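Local structure of flavodoxin (Methanosarcina acetivorans C2A, 5WID) at residues I100-K103 and M104-M107; K68-D71 and E72-A76; K41-E44 and L45-A48. The protein binds flavin mononucleotide and probably serves as an electron-transfer protein. One frame throughout, in Å; residues are numbered along the deposited sequence.

Interaction 1: I100-K103 and M104-M107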
loop_
_atom_site.group_PDB
_atom_site.type_symbol
_atom_site.label_atom_id
_atom_site.label_comp_id
_atom_site.label_asym_id
_atom_site.label_seq_id
_atom_site.Cartn_x
_atom_site.Cartn_y
_atom_site.Cartn_z
ATOM N N ILE A 100 0.488 9.249 -2.802
ATOM C CA ILE A 100 -0.514 8.228 -2.511
ATOM C C ILE A 100 -1.183 8.517 -1.175
ATOM O O ILE A 100 -2.412 8.497 -1.057
ATOM C CB ILE A 100 0.134 6.829 -2.523
ATOM C CG1 ILE A 100 0.544 6.464 -3.955
ATOM C CG2 ILE A 100 -0.816 5.791 -1.893
ATOM C CD1 ILE A 100 1.349 5.181 -4.026
ATOM N N ALA A 101 -0.376 8.774 -0.141
ATOM C CA ALA A 101 -0.927 9.081 1.177
ATOM C C ALA A 101 -1.850 10.290 1.129
ATOM O O ALA A 101 -2.925 10.284 1.739
ATOM C CB ALA A 101 0.206 9.324 2.172
ATOM N N GLU A 102 -1.438 11.351 0.422
ATOM C CA GLU A 102 -2.272 12.546 0.335
ATOM C C GLU A 102 -3.604 12.240 -0.343
ATOM O O GLU A 102 -4.659 12.697 0.111
ATOM C CB GLU A 102 -1.515 13.654 -0.402
ATOM C CG GLU A 102 -0.519 14.380 0.486
ATOM C CD GLU A 102 0.526 15.175 -0.289
ATOM O OE1 GLU A 102 0.280 15.503 -1.471
ATOM O OE2 GLU A 102 1.590 15.478 0.297
ATOM N N LYS A 103 -3.575 11.457 -1.427
ATOM C CA LYS A 103 -4.812 11.048 -2.087
ATOM C C LYS A 103 -5.715 10.274 -1.141
ATOM O O LYS A 103 -6.925 10.514 -1.095
ATOM C CB LYS A 103 -4.498 10.179 -3.299
ATOM C CG LYS A 103 -4.519 10.880 -4.621
ATOM C CD LYS A 103 -4.488 9.846 -5.745
ATOM C CE LYS A 103 -3.854 10.444 -6.978
ATOM N NZ LYS A 103 -4.641 11.603 -7.424
ATOM N N MET A 104 -5.141 9.330 -0.384
ATOM C CA MET A 104 -5.945 8.549 0.553
ATOM C C MET A 104 -6.613 9.439 1.593
ATOM O O MET A 104 -7.790 9.242 1.923
ATOM C CB MET A 104 -5.081 7.499 1.243
ATOM C CG MET A 104 -4.598 6.419 0.306
ATOM S SD MET A 104 -3.544 5.281 1.232
ATOM C CE MET A 104 -4.007 3.742 0.476
ATOM N N ARG A 105 -5.874 10.409 2.139
ATOM C CA ARG A 105 -6.461 11.305 3.130
ATOM C C ARG A 105 -7.597 12.123 2.526
ATOM O O ARG A 105 -8.639 12.318 3.163
ATOM C CB ARG A 105 -5.377 12.216 3.723
ATOM C CG ARG A 105 -4.391 11.479 4.612
ATOM C CD ARG A 105 -3.465 12.420 5.376
ATOM N NE ARG A 105 -2.366 11.682 5.994
ATOM C CZ ARG A 105 -1.133 11.634 5.495
ATOM N NH1 ARG A 105 -0.843 12.305 4.388
ATOM N NH2 ARG A 105 -0.186 10.938 6.108
ATOM N N GLU A 106 -7.421 12.590 1.288
ATOM C CA GLU A 106 -8.462 13.361 0.615
ATOM C C GLU A 106 -9.729 12.541 0.426
ATOM O O GLU A 106 -10.831 13.101 0.373
ATOM C CB GLU A 106 -7.956 13.853 -0.742
ATOM C CG GLU A 106 -7.193 15.161 -0.694
ATOM C CD GLU A 106 -6.401 15.417 -1.968
ATOM O OE1 GLU A 106 -5.750 16.480 -2.060
ATOM O OE2 GLU A 106 -6.427 14.555 -2.876
ATOM N N MET A 107 -9.581 11.225 0.303
ATOM C CA MET A 107 -10.652 10.248 0.149
ATOM C C MET A 107 -11.353 9.895 1.450
ATOM O O MET A 107 -12.289 9.088 1.423
ATOM C CB MET A 107 -10.074 8.957 -0.421
ATOM C CG MET A 107 -10.513 8.603 -1.771
ATOM S SD MET A 107 -9.530 7.158 -2.176
ATOM C CE MET A 107 -8.400 7.903 -3.340
#
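Ile100 and Met104 lie side by side one helical turn apart, both pointing the same way into the protein. Their apolar contact is light, Ile100 CG2 standing 4.2 Å from Met104 SD. Met104 also touches the backbone: with CG beside the backbone N (chi1 -68°), that methylene rests 3.3 Å from Ile100 O. Around the helix, the aliphatic start of Arg105 does the same to Ala101 O, and its extended chain carries the guanidinium back along the helix until NH1 sits 3.9 Å from Ala101 CB, the methyl lying oblique to the guanidinium. Met107 folds its methyl back, CE lying 3.7 Å from Lys103 O.

The main-chain bonds are those of an alpha helix near its C-terminal end. Met104 N, Arg105 N and Glu106 N reach the carbonyls of Ile100, Ala101 and Glu102, and the first of them is 2.9 Å from Met104 N to Ile100 O. The next, from Met107 N to Lys103 O, is more bent, at 139° against 163° for that first bond. This is the helix of a beta-alpha-beta unit in the flavodoxin fold, linking strand 83-90 to strand 110-119. Its inner face packs on the sheet, Ile100 and Met104 on Val53, Ala101 on Val111 and Val115.

Charged groups line the outer surface without pairing closely within the turn. Glu102 OE2 and Arg105 NH1 are 5.7 Å apart, too far for a salt bridge. Lys103 NZ is 5.7 Å from Glu106 OE2 and instead makes a salt bridge with Asp71 on helix 64-76.

Interaction 2: K68-D71 and E72-A76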
loop_
_atom_site.group_PDB
_atom_site.type_symbol
_atom_site.label_atom_id
_atom_site.label_comp_id
_atom_site.label_asym_id
_atom_site.label_seq_id
_atom_site.Cartn_x
_atom_site.Cartn_y
_atom_site.Cartn_z
ATOM N N LYS A 68 -4.670 6.504 -12.044
ATOM C CA LYS A 68 -6.015 6.179 -12.507
ATOM C C LYS A 68 -6.687 5.182 -11.569
ATOM O O LYS A 68 -7.855 5.354 -11.196
ATOM C CB LYS A 68 -5.931 5.633 -13.934
ATOM C CG LYS A 68 -7.244 5.155 -14.521
ATOM C CD LYS A 68 -7.053 4.688 -15.960
ATOM C CE LYS A 68 -8.317 4.895 -16.778
ATOM N NZ LYS A 68 -8.620 6.342 -16.976
ATOM N N PHE A 69 -5.958 4.138 -11.163
ATOM C CA PHE A 69 -6.502 3.177 -10.208
ATOM C C PHE A 69 -7.008 3.869 -8.949
ATOM O O PHE A 69 -8.099 3.565 -8.453
ATOM C CB PHE A 69 -5.445 2.135 -9.833
ATOM C CG PHE A 69 -5.852 1.281 -8.665
ATOM C CD1 PHE A 69 -6.695 0.197 -8.855
ATOM C CD2 PHE A 69 -5.440 1.592 -7.378
ATOM C CE1 PHE A 69 -7.100 -0.583 -7.777
ATOM C CE2 PHE A 69 -5.838 0.815 -6.303
ATOM C CZ PHE A 69 -6.673 -0.281 -6.516
ATOM N N MET A 70 -6.217 4.807 -8.411
ATOM C CA MET A 70 -6.609 5.507 -7.191
ATOM C C MET A 70 -7.785 6.445 -7.428
ATOM O O MET A 70 -8.728 6.491 -6.624
ATOM C CB MET A 70 -5.422 6.284 -6.638
ATOM C CG MET A 70 -4.303 5.354 -6.171
ATOM S SD MET A 70 -3.176 6.220 -5.087
ATOM C CE MET A 70 -4.172 6.363 -3.580
ATOM N N ASP A 71 -7.740 7.218 -8.519
ATOM C CA ASP A 71 -8.757 8.241 -8.746
ATOM C C ASP A 71 -10.093 7.639 -9.149
ATOM O O ASP A 71 -11.142 8.251 -8.924
ATOM C CB ASP A 71 -8.296 9.209 -9.836
ATOM C CG ASP A 71 -7.188 10.127 -9.373
ATOM O OD1 ASP A 71 -6.945 10.232 -8.154
ATOM O OD2 ASP A 71 -6.550 10.745 -10.242
ATOM N N GLU A 72 -10.074 6.471 -9.789
ATOM C CA GLU A 72 -11.292 5.834 -10.266
ATOM C C GLU A 72 -11.697 4.667 -9.375
ATOM O O GLU A 72 -12.731 4.726 -8.702
ATOM C CB GLU A 72 -11.099 5.390 -11.723
ATOM C CG GLU A 72 -10.885 6.570 -12.657
ATOM C CD GLU A 72 -10.491 6.156 -14.057
ATOM O OE1 GLU A 72 -10.682 4.975 -14.412
ATOM O OE2 GLU A 72 -9.984 7.023 -14.799
ATOM N N THR A 73 -10.868 3.625 -9.315
ATOM C CA THR A 73 -11.276 2.388 -8.651
ATOM C C THR A 73 -11.295 2.536 -7.134
ATOM O O THR A 73 -12.260 2.125 -6.481
ATOM C CB THR A 73 -10.355 1.240 -9.063
ATOM O OG1 THR A 73 -10.348 1.140 -10.491
ATOM C CG2 THR A 73 -10.859 -0.075 -8.493
ATOM N N LEU A 74 -10.222 3.072 -6.545
ATOM C CA LEU A 74 -10.191 3.185 -5.086
ATOM C C LEU A 74 -11.280 4.127 -4.578
ATOM O O LEU A 74 -11.951 3.833 -3.579
ATOM C CB LEU A 74 -8.809 3.650 -4.615
ATOM C CG LEU A 74 -8.609 3.698 -3.095
ATOM C CD1 LEU A 74 -8.838 2.308 -2.467
ATOM C CD2 LEU A 74 -7.209 4.224 -2.735
ATOM N N VAL A 75 -11.480 5.263 -5.254
ATOM C CA VAL A 75 -12.566 6.164 -4.867
ATOM C C VAL A 75 -13.909 5.447 -4.947
ATOM O O VAL A 75 -14.761 5.606 -4.066
ATOM C CB VAL A 75 -12.550 7.437 -5.735
ATOM C CG1 VAL A 75 -13.794 8.276 -5.469
ATOM C CG2 VAL A 75 -11.304 8.257 -5.450
ATOM N N ALA A 76 -14.109 4.630 -5.985
ATOM C CA ALA A 76 -15.393 3.954 -6.169
ATOM C C ALA A 76 -15.650 2.881 -5.115
ATOM O O ALA A 76 -16.799 2.454 -4.951
ATOM C CB ALA A 76 -15.471 3.318 -7.559
#
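Lys68 and Glu72 open this turn with a salt bridge, Lys68 NZ lying 2.7 Å from Glu72 OE2. The lysine has CG opposite its own backbone N (chi1 176°) and then bends at its last torsion, which swings the ammonium round to the syn lone pair of OE2. Its CG lies over the carboxylate, 3.4 Å from Glu72 CD, and the chain then runs round to the edge of that group. Glu72 N also donates to Lys68 O.

Phe69 comes next, and its carbonyl shows how the helix departs from regular form. Leu74 N, five residues on, makes the straighter bond to Phe69 O at 2.9 Å and 163°, whereas Thr73 N gives the same oxygen a weak, strongly bent one. This is a wider pi-type turn within helix 64-76, one of the helices packed against the central sheet of the flavodoxin fold. The ring of Phe69 crosses the threonine at a slant, with CD1 3.8 Å from Thr73 CB, and the same ring also touches Leu45 of helix 42-47.

Met70 continues the same spacing: its carbonyl accepts a weak bond from Val75 N. The side chain runs alongside Leu74, pointing the same way, and its bend at the last torsion (chi3 73°) brings CE to 3.8 Å from Leu74 CD2. Ile100, Lys103 and Met104 of helix 96-106 pack on this methionine too.

At Asp71 the local contact passes to the main chain, where Asp71 O lies 3.5 Å from Val75 CG2. The carboxylate itself points away from this turn, towards Lys103 of helix 96-106.

Interaction 3: K41-E44 and L45-A48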
loop_
_atom_site.group_PDB
_atom_site.type_symbol
_atom_site.label_atom_id
_atom_site.label_comp_id
_atom_site.label_asym_id
_atom_site.label_seq_id
_atom_site.Cartn_x
_atom_site.Cartn_y
_atom_site.Cartn_z
ATOM N N LYS A 41 -9.916 -6.559 -7.846
ATOM C CA LYS A 41 -11.320 -6.315 -8.134
ATOM C C LYS A 41 -11.869 -5.253 -7.196
ATOM O O LYS A 41 -11.462 -5.161 -6.039
ATOM C CB LYS A 41 -12.153 -7.581 -7.964
ATOM C CG LYS A 41 -11.751 -8.742 -8.840
ATOM C CD LYS A 41 -12.589 -9.942 -8.444
ATOM C CE LYS A 41 -12.128 -11.186 -9.143
ATOM N NZ LYS A 41 -11.107 -11.911 -8.332
ATOM N N LEU A 42 -12.834 -4.480 -7.697
ATOM C CA LEU A 42 -13.496 -3.484 -6.859
ATOM C C LEU A 42 -14.032 -4.106 -5.575
ATOM O O LEU A 42 -13.848 -3.553 -4.483
ATOM C CB LEU A 42 -14.625 -2.815 -7.648
ATOM C CG LEU A 42 -15.410 -1.744 -6.893
ATOM C CD1 LEU A 42 -14.481 -0.623 -6.471
ATOM C CD2 LEU A 42 -16.574 -1.215 -7.736
ATOM N N ASP A 43 -14.689 -5.266 -5.682
ATOM C CA ASP A 43 -15.248 -5.911 -4.493
ATOM C C ASP A 43 -14.178 -6.262 -3.469
ATOM O O ASP A 43 -14.460 -6.277 -2.265
ATOM C CB ASP A 43 -16.013 -7.184 -4.869
ATOM C CG ASP A 43 -17.371 -6.895 -5.467
ATOM O OD1 ASP A 43 -17.910 -7.784 -6.156
ATOM O OD2 ASP A 43 -17.907 -5.789 -5.239
ATOM N N GLU A 44 -12.962 -6.582 -3.921
ATOM C CA GLU A 44 -11.898 -6.901 -2.970
ATOM C C GLU A 44 -11.501 -5.677 -2.153
ATOM O O GLU A 44 -11.179 -5.797 -0.965
ATOM C CB GLU A 44 -10.694 -7.485 -3.711
ATOM C CG GLU A 44 -11.011 -8.857 -4.300
ATOM C CD GLU A 44 -9.910 -9.414 -5.187
ATOM O OE1 GLU A 44 -9.288 -8.645 -5.949
ATOM O OE2 GLU A 44 -9.686 -10.642 -5.130
ATOM N N LEU A 45 -11.512 -4.492 -2.772
ATOM C CA LEU A 45 -11.263 -3.261 -2.026
ATOM C C LEU A 45 -12.398 -2.981 -1.044
ATOM O O LEU A 45 -12.151 -2.625 0.115
ATOM C CB LEU A 45 -11.103 -2.084 -2.997
ATOM C CG LEU A 45 -9.868 -2.102 -3.907
ATOM C CD1 LEU A 45 -9.892 -0.909 -4.855
ATOM C CD2 LEU A 45 -8.599 -2.118 -3.093
ATOM N N LYS A 46 -13.649 -3.136 -1.498
ATOM C CA LYS A 46 -14.801 -2.897 -0.630
ATOM C C LYS A 46 -14.787 -3.827 0.576
ATOM O O LYS A 46 -15.175 -3.428 1.679
ATOM C CB LYS A 46 -16.102 -3.087 -1.415
ATOM C CG LYS A 46 -16.348 -2.061 -2.516
ATOM C CD LYS A 46 -17.553 -2.472 -3.356
ATOM C CE LYS A 46 -18.071 -1.317 -4.199
ATOM N NZ LYS A 46 -19.356 -1.679 -4.889
ATOM N N GLU A 47 -14.340 -5.069 0.385
ATOM C CA GLU A 47 -14.357 -6.046 1.470
ATOM C C GLU A 47 -13.319 -5.734 2.549
ATOM O O GLU A 47 -13.519 -6.086 3.716
ATOM C CB GLU A 47 -14.117 -7.444 0.890
ATOM C CG GLU A 47 -13.915 -8.543 1.930
ATOM C CD GLU A 47 -13.316 -9.818 1.350
ATOM O OE1 GLU A 47 -13.456 -10.875 2.000
ATOM O OE2 GLU A 47 -12.705 -9.768 0.257
ATOM N N ALA A 48 -12.222 -5.077 2.189
ATOM C CA ALA A 48 -11.078 -4.947 3.090
ATOM C C ALA A 48 -11.295 -3.881 4.161
ATOM O O ALA A 48 -11.872 -2.823 3.896
ATOM C CB ALA A 48 -9.823 -4.614 2.284
HETATM O O HOH W 1 -18.887 -3.841 -6.478
HETATM O O HOH W 2 -10.446 -8.209 0.253
#
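Leu42 and Lys46 meet across one turn of the short helix 42-47, the extended lysine running over the leucine's branch point. Lys46 CE is 3.8 Å from Leu42 CG, and CD2 touches the same methylene. Leucine CG stands opposite the backbone N (chi1 -180°), which tips the isobutyl group into the path of the chain. Asp43 adds its OD2, 3.8 Å from Lys46 CD. Its charge and the ammonium do not pair directly, Asp43 OD2 and Lys46 NZ being 4.4 Å apart; one water spans them, donating to the carboxylate and accepting from the lysine. With an alanine at Leu42, the lysine's outer methylenes would probably lose their apolar support, leaving the ammonium freer to swing away from this water.

Behind these side chains is the helix backbone. Lys46 N binds Leu42 O at 3.0 Å with an angle of 165°, whereas the bonds at the two ends, from Leu45 N to Lys41 O and from Ala48 N to Glu44 O, are weak.

Lys41 occupies the N-cap position, and Glu44 reaches back to it: Lys41 N donates to Glu44 OE1 at 2.9 Å, meeting it on the anti side and 30° out of the carboxylate plane. The other oxygen, OE2, bonds to Gln33 and has a long salt bridge to Lys41 NZ. At the helix's far end a second water donates both to Glu44 O and to Glu47 OE2, while Lys82 binds the carbonyls of Lys46 and Ala48. Acidic groups near the first turn and a cationic amine at the last carbonyls would probably both suit the helix dipole.

Overall arrangement
The three turns belong to three helices of the flavodoxin fold, with interaction 2 between the other two. Its centre is 11 Å from that of interaction 1 and 12 Å from that of interaction 3. It joins interaction 1 through the salt bridge of Lys103 NZ to Asp71 OD1 (2.8 Å) and through Met107, whose SD lies 3.7 Å from Leu74 CG. Toward interaction 3 the joint is apolar: Phe69 CZ to Leu45 CD1 is 3.7 Å. Interactions 1 and 3 do not touch, their nearest atoms being about 8 Å apart. Interaction 1 comes nearest the cofactor, the side chain of Ile100 being about 10 Å from the bound FMN; interaction 3 lies away from that site.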